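Local coordinates for protein probable porin (Pseudomonas aeruginosa, PDB 4FT6) that forms an OprD-family beta-barrel porin in the bacterial outer membrane, through which small solutes probably pass, at residues Thr150-Gln155 with Gly187-Phe192; Ile293-Phe298 with Val380-Leu385; Trp345-Asp350 with Asn369-Ser374. One frame throughout, in Å; residues are numbered along the deposited sequence.

Contact 1 of 3, residues Thr150-Gln155 with Gly187-Phe192; sequences TLHGGQ and GAEYRF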
loop_
_atom_site.group_PDB
_atom_site.type_symbol
_atom_site.label_atom_id
_atom_site.label_comp_id
_atom_site.label_asym_id
_atom_site.label_seq_id
_atom_site.Cartn_x
_atom_site.Cartn_y
_atom_site.Cartn_z
ATOM N N THR A 150 4.584 -9.546 19.065
ATOM C CA THR A 150 4.869 -8.178 18.682
ATOM C C THR A 150 3.641 -7.338 18.979
ATOM O O THR A 150 2.541 -7.617 18.473
ATOM C CB THR A 150 5.221 -8.052 17.197
ATOM O OG1 THR A 150 6.335 -8.898 16.899
ATOM C CG2 THR A 150 5.593 -6.612 16.859
ATOM N N LEU A 151 3.826 -6.322 19.818
ATOM C CA LEU A 151 2.720 -5.460 20.208
ATOM C C LEU A 151 2.866 -4.109 19.524
ATOM O O LEU A 151 3.978 -3.597 19.370
ATOM C CB LEU A 151 2.655 -5.313 21.728
ATOM C CG LEU A 151 2.458 -6.620 22.504
ATOM C CD1 LEU A 151 2.929 -6.434 23.932
ATOM C CD2 LEU A 151 1.002 -7.057 22.475
ATOM N N HIS A 152 1.734 -3.555 19.095
ATOM C CA HIS A 152 1.702 -2.291 18.369
ATOM C C HIS A 152 0.732 -1.319 18.999
ATOM O O HIS A 152 -0.377 -1.692 19.383
ATOM C CB HIS A 152 1.245 -2.507 16.935
ATOM C CG HIS A 152 2.065 -3.500 16.183
ATOM N ND1 HIS A 152 3.151 -3.134 15.408
ATOM C CD2 HIS A 152 1.968 -4.846 16.076
ATOM C CE1 HIS A 152 3.675 -4.210 14.856
ATOM N NE2 HIS A 152 2.977 -5.266 15.247
ATOM N N GLY A 153 1.142 -0.058 19.058
ATOM C CA GLY A 153 0.258 1.015 19.460
ATOM C C GLY A 153 0.701 2.304 18.789
ATOM O O GLY A 153 1.896 2.500 18.507
ATOM N N GLY A 154 -0.255 3.186 18.517
ATOM C CA GLY A 154 0.091 4.483 17.984
ATOM C C GLY A 154 -1.116 5.364 17.728
ATOM O O GLY A 154 -2.274 4.916 17.812
ATOM N N GLN A 155 -0.828 6.626 17.411
ATOM C CA GLN A 155 -1.852 7.597 17.065
ATOM C C GLN A 155 -1.364 8.460 15.905
ATOM O O GLN A 155 -0.256 9.000 15.935
ATOM C CB GLN A 155 -2.217 8.477 18.281
ATOM C CG GLN A 155 -2.791 9.840 17.914
ATOM C CD GLN A 155 -3.175 10.692 19.122
ATOM O OE1 GLN A 155 -2.922 11.905 19.148
ATOM N NE2 GLN A 155 -3.817 10.069 20.112
ATOM N N GLY A 187 -2.281 -3.244 18.259
ATOM C CA GLY A 187 -2.108 -4.478 17.527
ATOM C C GLY A 187 -1.261 -5.490 18.261
ATOM O O GLY A 187 -0.338 -5.129 18.988
ATOM N N ALA A 188 -1.575 -6.767 18.061
ATOM C CA ALA A 188 -0.807 -7.858 18.651
ATOM C C ALA A 188 -0.613 -8.924 17.594
ATOM O O ALA A 188 -1.540 -9.250 16.839
ATOM C CB ALA A 188 -1.527 -8.437 19.855
ATOM N N GLU A 189 0.593 -9.470 17.532
ATOM C CA GLU A 189 0.898 -10.470 16.523
ATOM C C GLU A 189 1.739 -11.560 17.114
ATOM O O GLU A 189 2.837 -11.300 17.599
ATOM C CB GLU A 189 1.637 -9.837 15.354
ATOM C CG GLU A 189 0.719 -9.220 14.339
ATOM C CD GLU A 189 1.476 -8.568 13.219
ATOM O OE1 GLU A 189 2.643 -8.176 13.453
ATOM O OE2 GLU A 189 0.909 -8.451 12.110
ATOM N N TYR A 190 1.231 -12.785 17.056
ATOM C CA TYR A 190 1.939 -13.901 17.646
ATOM C C TYR A 190 2.368 -14.921 16.600
ATOM O O TYR A 190 1.535 -15.480 15.877
ATOM C CB TYR A 190 1.090 -14.566 18.718
ATOM C CG TYR A 190 1.868 -15.547 19.543
ATOM C CD1 TYR A 190 3.044 -15.168 20.176
ATOM C CD2 TYR A 190 1.432 -16.854 19.700
ATOM C CE1 TYR A 190 3.767 -16.064 20.944
ATOM C CE2 TYR A 190 2.149 -17.759 20.472
ATOM C CZ TYR A 190 3.313 -17.353 21.088
ATOM O OH TYR A 190 4.031 -18.239 21.852
ATOM N N ARG A 191 3.673 -15.163 16.532
ATOM C CA ARG A 191 4.240 -16.092 15.567
ATOM C C ARG A 191 4.695 -17.343 16.296
ATOM O O ARG A 191 5.314 -17.255 17.351
ATOM C CB ARG A 191 5.409 -15.436 14.830
ATOM C CG ARG A 191 6.001 -16.283 13.716
ATOM C CD ARG A 191 6.968 -15.475 12.861
ATOM N NE ARG A 191 6.279 -14.497 12.016
ATOM N N PHE A 192 4.384 -18.506 15.733
ATOM C CA PHE A 192 4.657 -19.788 16.382
ATOM C C PHE A 192 4.841 -20.926 15.366
ATOM O O PHE A 192 5.054 -20.662 14.180
ATOM C CB PHE A 192 3.553 -20.113 17.402
ATOM C CG PHE A 192 2.162 -20.177 16.812
ATOM C CD1 PHE A 192 1.519 -19.027 16.360
ATOM C CD2 PHE A 192 1.489 -21.391 16.721
ATOM C CE1 PHE A 192 0.238 -19.087 15.814
ATOM C CE2 PHE A 192 0.207 -21.462 16.179
ATOM C CZ PHE A 192 -0.418 -20.311 15.726
#
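His152 and Glu189 meet diagonally across two antiparallel strands, the imidazole presenting an edge to a carboxylate whose plane stands 85° to the ring. Between them runs a weak hydrogen bond, from His152 NE2 to Glu189 OE1 at 3.4 Å. The ring lies along the partner strand because His152 CG sits beside its own backbone N (chi1 -56°), which brings the CD2 edge to 3.7 Å from Gly187 O. Gly187 suits the place opposite: with no side chain, it lets His152 CB settle 3.8 Å from Gly187 N. Histidine and glutamate, both polar, share this face with Thr150. On the opposite face Leu151 CD2 touches Ala188 CB at 3.9 Å, and these apolar residues suit a surface that probably faces lipid. The backbones themselves, antiparallel neighbours in the wall of the OprD-family barrel, are joined by two hydrogen-bonded pairs, Thr150 with Glu189 and His152 with Gly187, the latter through His152 N to Gly187 O at 2.6 Å. Strand 149-160 is bonded on its other edge to strand 139-143, through Leu151 with Ser143, while strand 183-192 passes on to strand 197-206, whose Trp202 stacks on the His152 ring and touches Glu189.

Contact 2 of 3, residues Ile293-Phe298 with Val380-Leu385; sequences IQVRNF and VDENRL. With C8E ((hydroxyethyloxy)tri(ethyloxy)octane), chain C.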
loop_
_atom_site.group_PDB
_atom_site.type_symbol
_atom_site.label_atom_id
_atom_site.label_comp_id
_atom_site.label_asym_id
_atom_site.label_seq_id
_atom_site.Cartn_x
_atom_site.Cartn_y
_atom_site.Cartn_z
ATOM N N ILE A 293 -5.618 -4.737 -6.202
ATOM C CA ILE A 293 -4.663 -4.904 -7.282
ATOM C C ILE A 293 -4.470 -3.602 -8.058
ATOM O O ILE A 293 -4.735 -2.528 -7.526
ATOM C CB ILE A 293 -5.028 -6.120 -8.183
ATOM C CG1 ILE A 293 -6.379 -5.904 -8.848
ATOM C CG2 ILE A 293 -5.046 -7.405 -7.363
ATOM C CD1 ILE A 293 -6.847 -7.071 -9.611
ATOM N N GLN A 294 -4.013 -3.692 -9.304
ATOM C CA GLN A 294 -3.426 -2.533 -9.976
ATOM C C GLN A 294 -4.320 -1.289 -10.067
ATOM O O GLN A 294 -3.880 -0.204 -9.713
ATOM C CB GLN A 294 -2.868 -2.919 -11.357
ATOM C CG GLN A 294 -1.920 -1.875 -11.947
ATOM C CD GLN A 294 -1.289 -2.322 -13.243
ATOM O OE1 GLN A 294 -1.103 -3.520 -13.475
ATOM N NE2 GLN A 294 -0.951 -1.361 -14.103
ATOM N N VAL A 295 -5.561 -1.439 -10.521
ATOM C CA VAL A 295 -6.426 -0.274 -10.733
ATOM C C VAL A 295 -7.667 -0.255 -9.839
ATOM O O VAL A 295 -8.218 0.806 -9.543
ATOM C CB VAL A 295 -6.848 -0.119 -12.227
ATOM C CG1 VAL A 295 -6.078 -1.103 -13.120
ATOM C CG2 VAL A 295 -8.350 -0.288 -12.389
ATOM N N ARG A 296 -8.096 -1.435 -9.413
ATOM C CA ARG A 296 -9.306 -1.583 -8.616
ATOM C C ARG A 296 -9.054 -2.574 -7.462
ATOM O O ARG A 296 -8.173 -3.450 -7.561
ATOM C CB ARG A 296 -10.444 -2.074 -9.515
ATOM C CG ARG A 296 -11.800 -2.087 -8.862
ATOM C CD ARG A 296 -12.863 -2.540 -9.821
ATOM N NE ARG A 296 -13.952 -3.193 -9.101
ATOM C CZ ARG A 296 -14.869 -2.540 -8.400
ATOM N NH1 ARG A 296 -14.824 -1.216 -8.321
ATOM N NH2 ARG A 296 -15.827 -3.206 -7.773
ATOM N N ASN A 297 -9.807 -2.438 -6.368
ATOM C CA ASN A 297 -9.585 -3.286 -5.196
ATOM C C ASN A 297 -10.813 -4.138 -4.793
ATOM O O ASN A 297 -10.793 -4.863 -3.786
ATOM C CB ASN A 297 -9.026 -2.464 -4.013
ATOM C CG ASN A 297 -10.026 -1.470 -3.478
ATOM O OD1 ASN A 297 -11.161 -1.397 -3.956
ATOM N ND2 ASN A 297 -9.629 -0.719 -2.464
ATOM N N PHE A 298 -11.864 -4.043 -5.602
ATOM C CA PHE A 298 -13.044 -4.892 -5.465
ATOM C C PHE A 298 -13.667 -4.792 -4.081
ATOM O O PHE A 298 -13.912 -5.800 -3.433
ATOM C CB PHE A 298 -12.687 -6.343 -5.812
ATOM C CG PHE A 298 -12.259 -6.524 -7.254
ATOM C CD1 PHE A 298 -10.933 -6.347 -7.633
ATOM C CD2 PHE A 298 -13.191 -6.840 -8.238
ATOM C CE1 PHE A 298 -10.546 -6.504 -8.977
ATOM C CE2 PHE A 298 -12.803 -6.999 -9.573
ATOM C CZ PHE A 298 -11.485 -6.828 -9.944
ATOM N N VAL A 380 -10.877 0.622 -18.066
ATOM C CA VAL A 380 -9.552 1.193 -18.329
ATOM C C VAL A 380 -8.515 0.191 -18.843
ATOM O O VAL A 380 -8.632 -1.015 -18.630
ATOM C CB VAL A 380 -8.951 1.948 -17.089
ATOM C CG1 VAL A 380 -10.019 2.769 -16.368
ATOM C CG2 VAL A 380 -8.288 0.975 -16.142
ATOM N N ASP A 381 -7.506 0.721 -19.529
ATOM C CA ASP A 381 -6.292 -0.010 -19.863
ATOM C C ASP A 381 -5.159 0.819 -19.302
ATOM O O ASP A 381 -5.083 2.020 -19.560
ATOM C CB ASP A 381 -6.132 -0.133 -21.376
ATOM C CG ASP A 381 -7.263 -0.913 -22.028
ATOM O OD1 ASP A 381 -7.839 -1.812 -21.383
ATOM O OD2 ASP A 381 -7.580 -0.618 -23.194
ATOM N N GLU A 382 -4.287 0.210 -18.513
ATOM C CA GLU A 382 -3.274 1.001 -17.830
ATOM C C GLU A 382 -1.900 0.436 -18.069
ATOM O O GLU A 382 -1.702 -0.774 -18.032
ATOM C CB GLU A 382 -3.556 1.056 -16.331
ATOM C CG GLU A 382 -2.840 2.166 -15.603
ATOM C CD GLU A 382 -3.022 2.061 -14.105
ATOM O OE1 GLU A 382 -2.133 1.490 -13.447
ATOM O OE2 GLU A 382 -4.059 2.525 -13.580
ATOM N N ASN A 383 -0.953 1.323 -18.334
ATOM C CA ASN A 383 0.437 0.940 -18.459
ATOM C C ASN A 383 1.307 1.832 -17.602
ATOM O O ASN A 383 1.110 3.055 -17.546
ATOM C CB ASN A 383 0.897 1.068 -19.896
ATOM C CG ASN A 383 0.555 -0.137 -20.717
ATOM O OD1 ASN A 383 1.298 -1.124 -20.735
ATOM N ND2 ASN A 383 -0.574 -0.073 -21.408
ATOM N N ARG A 384 2.277 1.221 -16.935
ATOM C CA ARG A 384 3.289 1.988 -16.244
ATOM C C ARG A 384 4.654 1.425 -16.584
ATOM O O ARG A 384 4.835 0.207 -16.652
ATOM C CB ARG A 384 3.043 2.000 -14.730
ATOM C CG ARG A 384 1.798 1.230 -14.296
ATOM C CD ARG A 384 0.857 2.030 -13.386
ATOM N NE ARG A 384 1.048 1.745 -11.964
ATOM C CZ ARG A 384 0.074 1.665 -11.056
ATOM N NH1 ARG A 384 -1.191 1.834 -11.405
ATOM N NH2 ARG A 384 0.371 1.402 -9.786
ATOM N N LEU A 385 5.596 2.322 -16.850
ATOM C CA LEU A 385 7.001 1.957 -16.962
ATOM C C LEU A 385 7.656 2.493 -15.698
ATOM O O LEU A 385 7.438 3.649 -15.325
ATOM C CB LEU A 385 7.644 2.612 -18.185
ATOM C CG LEU A 385 8.110 1.707 -19.316
ATOM C CD1 LEU A 385 8.409 0.302 -18.788
ATOM C CD2 LEU A 385 7.080 1.674 -20.435
HETATM C C3 C8E C . 6.057 11.985 -24.315
HETATM C C4 C8E C . 7.428 11.607 -23.770
HETATM C C5 C8E C . 7.295 10.651 -22.589
HETATM C C6 C8E C . 8.139 9.398 -22.794
HETATM C C7 C8E C . 8.467 8.691 -21.481
HETATM C C8 C8E C . 9.098 7.327 -21.740
HETATM O O9 C8E C . 10.119 7.057 -20.798
HETATM C C10 C8E C . 9.694 6.227 -19.736
HETATM C C11 C8E C . 10.903 5.617 -19.031
HETATM O O12 C8E C . 10.502 4.811 -17.944
HETATM C C13 C8E C . 11.131 3.550 -17.962
#
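The two oxygens of Glu382 have different partners: Gln294 NE2 donates to Glu382 OE1 at 3.2 Å, and Glu382 OE2 forms a salt bridge with Arg26 of strand 14-28. The N-H...O angle at OE1 is a fairly straight 162°, although the position of that oxygen is less certain because it is modelled too close to a neighbour. Glutamine suits the site: its chain extends to the strand, with CG anti to the backbone N (chi1 -164°), and its amide can offer an N-H to an acid without adding charge. The amide and carboxylate planes are turned 58° apart.

Farther along the strand, Gln294 and Arg384 run past each other in opposite directions. Gln294 NE2 packs against Arg384 CG at 3.8 Å, and Gln294 CG lies over one face of the guanidinium, toward its rim, an approximate placement since the end of Arg384 is equally uncertain. Val295 supplies the apolar part, its CG2 meeting Val380 CG2 at 4.0 Å, and its CB lies 4.1 Å from Glu382 OE2. On the outer side, Leu385 CB approaches the detergent oxygen O12 at 3.6 Å, consistent with a leucine on the side of the barrel that probably faces the membrane.

The segment 293-298 belongs to the loop between strands 264-274 and 304-313, which folds inward against the barrel wall. A loop packed inside the wall is a feature of porins, and here it probably narrows the channel. Asp348 of strand 342-354 holds the loop backbone at Gln294 N, while strand 380-392 lies between strands 364-374 and 14-28.

Contact 3 of 3, residues Trp345-Asp350 with Asn369-Ser374; sequences WERDVD and NAMLRS. With C8E ((hydroxyethyloxy)tri(ethyloxy)octane), chain E.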
loop_
_atom_site.group_PDB
_atom_site.type_symbol
_atom_site.label_atom_id
_atom_site.label_comp_id
_atom_site.label_asym_id
_atom_site.label_seq_id
_atom_site.Cartn_x
_atom_site.Cartn_y
_atom_site.Cartn_z
ATOM N N TRP A 345 -14.082 -7.331 -14.019
ATOM C CA TRP A 345 -12.924 -8.209 -14.019
ATOM C C TRP A 345 -11.683 -7.420 -14.395
ATOM O O TRP A 345 -11.742 -6.524 -15.244
ATOM C CB TRP A 345 -13.120 -9.430 -14.941
ATOM C CG TRP A 345 -13.231 -9.134 -16.439
ATOM C CD1 TRP A 345 -14.371 -9.132 -17.187
ATOM C CD2 TRP A 345 -12.155 -8.819 -17.345
ATOM N NE1 TRP A 345 -14.076 -8.832 -18.499
ATOM C CE2 TRP A 345 -12.727 -8.634 -18.624
ATOM C CE3 TRP A 345 -10.770 -8.670 -17.199
ATOM C CZ2 TRP A 345 -11.960 -8.309 -19.753
ATOM C CZ3 TRP A 345 -10.008 -8.334 -18.312
ATOM C CH2 TRP A 345 -10.606 -8.165 -19.578
ATOM N N GLU A 346 -10.565 -7.740 -13.752
ATOM C CA GLU A 346 -9.307 -7.069 -14.029
ATOM C C GLU A 346 -8.246 -8.120 -14.295
ATOM O O GLU A 346 -8.211 -9.169 -13.637
ATOM C CB GLU A 346 -8.886 -6.143 -12.875
ATOM C CG GLU A 346 -7.524 -5.468 -13.066
ATOM C CD GLU A 346 -7.175 -4.470 -11.955
ATOM O OE1 GLU A 346 -8.102 -3.921 -11.306
ATOM O OE2 GLU A 346 -5.963 -4.220 -11.734
ATOM N N ARG A 347 -7.390 -7.834 -15.272
ATOM C CA ARG A 347 -6.313 -8.734 -15.672
ATOM C C ARG A 347 -5.034 -7.916 -15.615
ATOM O O ARG A 347 -4.883 -6.959 -16.379
ATOM C CB ARG A 347 -6.554 -9.230 -17.107
ATOM C CG ARG A 347 -5.454 -10.112 -17.663
ATOM C CD ARG A 347 -4.848 -9.544 -18.931
ATOM N NE ARG A 347 -4.082 -8.337 -18.640
ATOM C CZ ARG A 347 -3.375 -7.650 -19.529
ATOM N NH1 ARG A 347 -3.314 -8.035 -20.793
ATOM N NH2 ARG A 347 -2.726 -6.568 -19.136
ATOM N N ASP A 348 -4.133 -8.272 -14.700
ATOM C CA ASP A 348 -2.879 -7.543 -14.518
ATOM C C ASP A 348 -1.734 -8.364 -15.065
ATOM O O ASP A 348 -1.793 -9.583 -15.039
ATOM C CB ASP A 348 -2.603 -7.295 -13.030
ATOM C CG ASP A 348 -3.572 -6.313 -12.396
ATOM O OD1 ASP A 348 -4.359 -5.678 -13.132
ATOM O OD2 ASP A 348 -3.533 -6.173 -11.148
ATOM N N VAL A 349 -0.687 -7.699 -15.541
ATOM C CA VAL A 349 0.536 -8.377 -15.964
ATOM C C VAL A 349 1.752 -7.593 -15.509
ATOM O O VAL A 349 1.863 -6.394 -15.770
ATOM C CB VAL A 349 0.605 -8.574 -17.488
ATOM C CG1 VAL A 349 2.019 -8.975 -17.911
ATOM C CG2 VAL A 349 -0.394 -9.623 -17.926
ATOM N N ASP A 350 2.657 -8.271 -14.815
ATOM C CA ASP A 350 3.818 -7.621 -14.225
ATOM C C ASP A 350 5.069 -8.286 -14.764
ATOM O O ASP A 350 5.222 -9.503 -14.662
ATOM C CB ASP A 350 3.781 -7.796 -12.707
ATOM C CG ASP A 350 4.186 -6.540 -11.957
ATOM O OD1 ASP A 350 5.402 -6.314 -11.745
ATOM O OD2 ASP A 350 3.279 -5.780 -11.563
ATOM N N ASN A 369 0.967 -3.762 -16.617
ATOM C CA ASN A 369 -0.118 -3.618 -17.574
ATOM C C ASN A 369 -1.422 -4.157 -16.994
ATOM O O ASN A 369 -1.430 -5.234 -16.391
ATOM C CB ASN A 369 0.229 -4.370 -18.863
ATOM C CG ASN A 369 -0.731 -4.070 -19.978
ATOM O OD1 ASN A 369 -1.798 -4.666 -20.070
ATOM N ND2 ASN A 369 -0.358 -3.136 -20.839
ATOM N N ALA A 370 -2.522 -3.423 -17.163
ATOM C CA ALA A 370 -3.806 -3.876 -16.619
ATOM C C ALA A 370 -4.988 -3.554 -17.514
ATOM O O ALA A 370 -5.060 -2.469 -18.096
ATOM C CB ALA A 370 -4.039 -3.311 -15.243
ATOM N N MET A 371 -5.913 -4.508 -17.605
ATOM C CA MET A 371 -7.179 -4.293 -18.276
ATOM C C MET A 371 -8.274 -4.391 -17.232
ATOM O O MET A 371 -8.264 -5.305 -16.401
ATOM C CB MET A 371 -7.427 -5.369 -19.342
ATOM C CG MET A 371 -6.524 -5.314 -20.568
ATOM S SD MET A 371 -7.121 -6.406 -21.881
ATOM C CE MET A 371 -5.970 -6.045 -23.202
ATOM N N LEU A 372 -9.225 -3.467 -17.279
ATOM C CA LEU A 372 -10.379 -3.544 -16.398
ATOM C C LEU A 372 -11.631 -3.323 -17.225
ATOM O O LEU A 372 -11.709 -2.365 -18.006
ATOM C CB LEU A 372 -10.291 -2.487 -15.299
ATOM C CG LEU A 372 -11.572 -2.372 -14.474
ATOM C CD1 LEU A 372 -11.682 -3.558 -13.545
ATOM C CD2 LEU A 372 -11.618 -1.063 -13.700
ATOM N N ARG A 373 -12.598 -4.222 -17.084
ATOM C CA ARG A 373 -13.899 -4.031 -17.715
ATOM C C ARG A 373 -14.981 -4.285 -16.677
ATOM O O ARG A 373 -14.802 -5.108 -15.766
ATOM C CB ARG A 373 -14.084 -4.956 -18.920
ATOM C CG ARG A 373 -12.979 -4.856 -19.950
ATOM C CD ARG A 373 -13.101 -3.600 -20.792
ATOM N NE ARG A 373 -12.032 -3.518 -21.793
ATOM C CZ ARG A 373 -10.875 -2.885 -21.612
ATOM N NH1 ARG A 373 -10.622 -2.265 -20.468
ATOM N NH2 ARG A 373 -9.976 -2.871 -22.582
ATOM N N SER A 374 -16.102 -3.589 -16.832
ATOM C CA SER A 374 -17.125 -3.566 -15.807
ATOM C C SER A 374 -18.413 -3.023 -16.391
ATOM O O SER A 374 -18.394 -2.437 -17.466
ATOM C CB SER A 374 -16.651 -2.677 -14.651
ATOM O OG SER A 374 -17.706 -2.434 -13.736
HETATM C C1 C8E E . -3.699 -6.361 -25.814
HETATM C C2 C8E E . -2.815 -7.264 -24.962
HETATM C C3 C8E E . -2.084 -6.464 -23.879
HETATM C C4 C8E E . -0.592 -6.346 -24.178
HETATM C C5 C8E E . 0.278 -7.048 -23.131
HETATM C C6 C8E E . -0.347 -8.349 -22.635
HETATM C C7 C8E E . 0.628 -9.216 -21.835
HETATM C C8 C8E E . 1.976 -9.438 -22.516
HETATM O O9 C8E E . 2.907 -9.962 -21.589
HETATM C C10 C8E E . 3.259 -11.313 -21.812
HETATM C C11 C8E E . 4.320 -11.770 -20.806
HETATM O O12 C8E E . 3.745 -11.955 -19.526
HETATM C C13 C8E E . 3.799 -13.291 -19.066
#
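Trp345 takes the rotamer with CG between its backbone N and carbonyl carbon (chi1 66°), which lays the indole along the neighbouring strand beside Arg373. One indole face receives Arg373 CB in an off-centre CH-pi contact, displaced toward the rim, 4.2 Å from the centroid of the five-membered ring; Arg373 CG reaches Trp345 CZ2 at 3.6 Å. On the same surface Trp345 CZ3 meets Met371 CB at 4.1 Å. Arg347 starts out with CG anti to the backbone N (chi1 177°) and then bends at its second and third torsions, so that its guanidinium lies between two apolar groups: Met371 CG is 4.0 Å above one face and Val349 CG2 3.8 Å from the opposite one. The NH2 edge turns to Asn369 OD1, a bond modelled too short for its length to be trusted.

The two strands form a beta hairpin of the porin barrel, held by three hydrogen-bonded pairs: Trp345 with Arg373, Arg347 with Met371, and Val349 with Asn369. Their outer face probably borders the lipid, as the detergent chain lying against it suggests: Met371 CE is 3.5 Å from detergent atom C1, and Arg347 NH1 approaches detergent C6. Flexible methionine and broad tryptophan suit such a surface, while Arg347, with Asn369 for its charged end and apolar cover on its flat faces, suits a border between polar and apolar surroundings.

The inner face is built differently. Leu372 CD1 packs on Glu346 CB at 3.9 Å, and the small methyl of Ala370 lies beside Asp348 OD1. Asp348 forms a salt bridge with Arg327, and Glu346 accepts the backbone N-H of Val295 from the inward loop.

How the contacts relate
Contact 1 lies across the barrel from the other two: its centre is about 32 Å from that of contact 2 and 35 Å from that of contact 3, on the opposite side of the chain's centre. Contacts 2 and 3 have centres only about 6 Å apart and touch, since strands 364-374 and 380-392 are successive neighbours in the wall; Asp381 bridges to Arg373 there. Along the chain contact 1 comes first, and both strands of contact 3 fall between the two segments of contact 2. Contacts 1 and 3 thus pair neighbouring wall strands, whereas contact 2 fastens an inward-folded loop to the wall, consistent with a porin whose channel is narrowed from within.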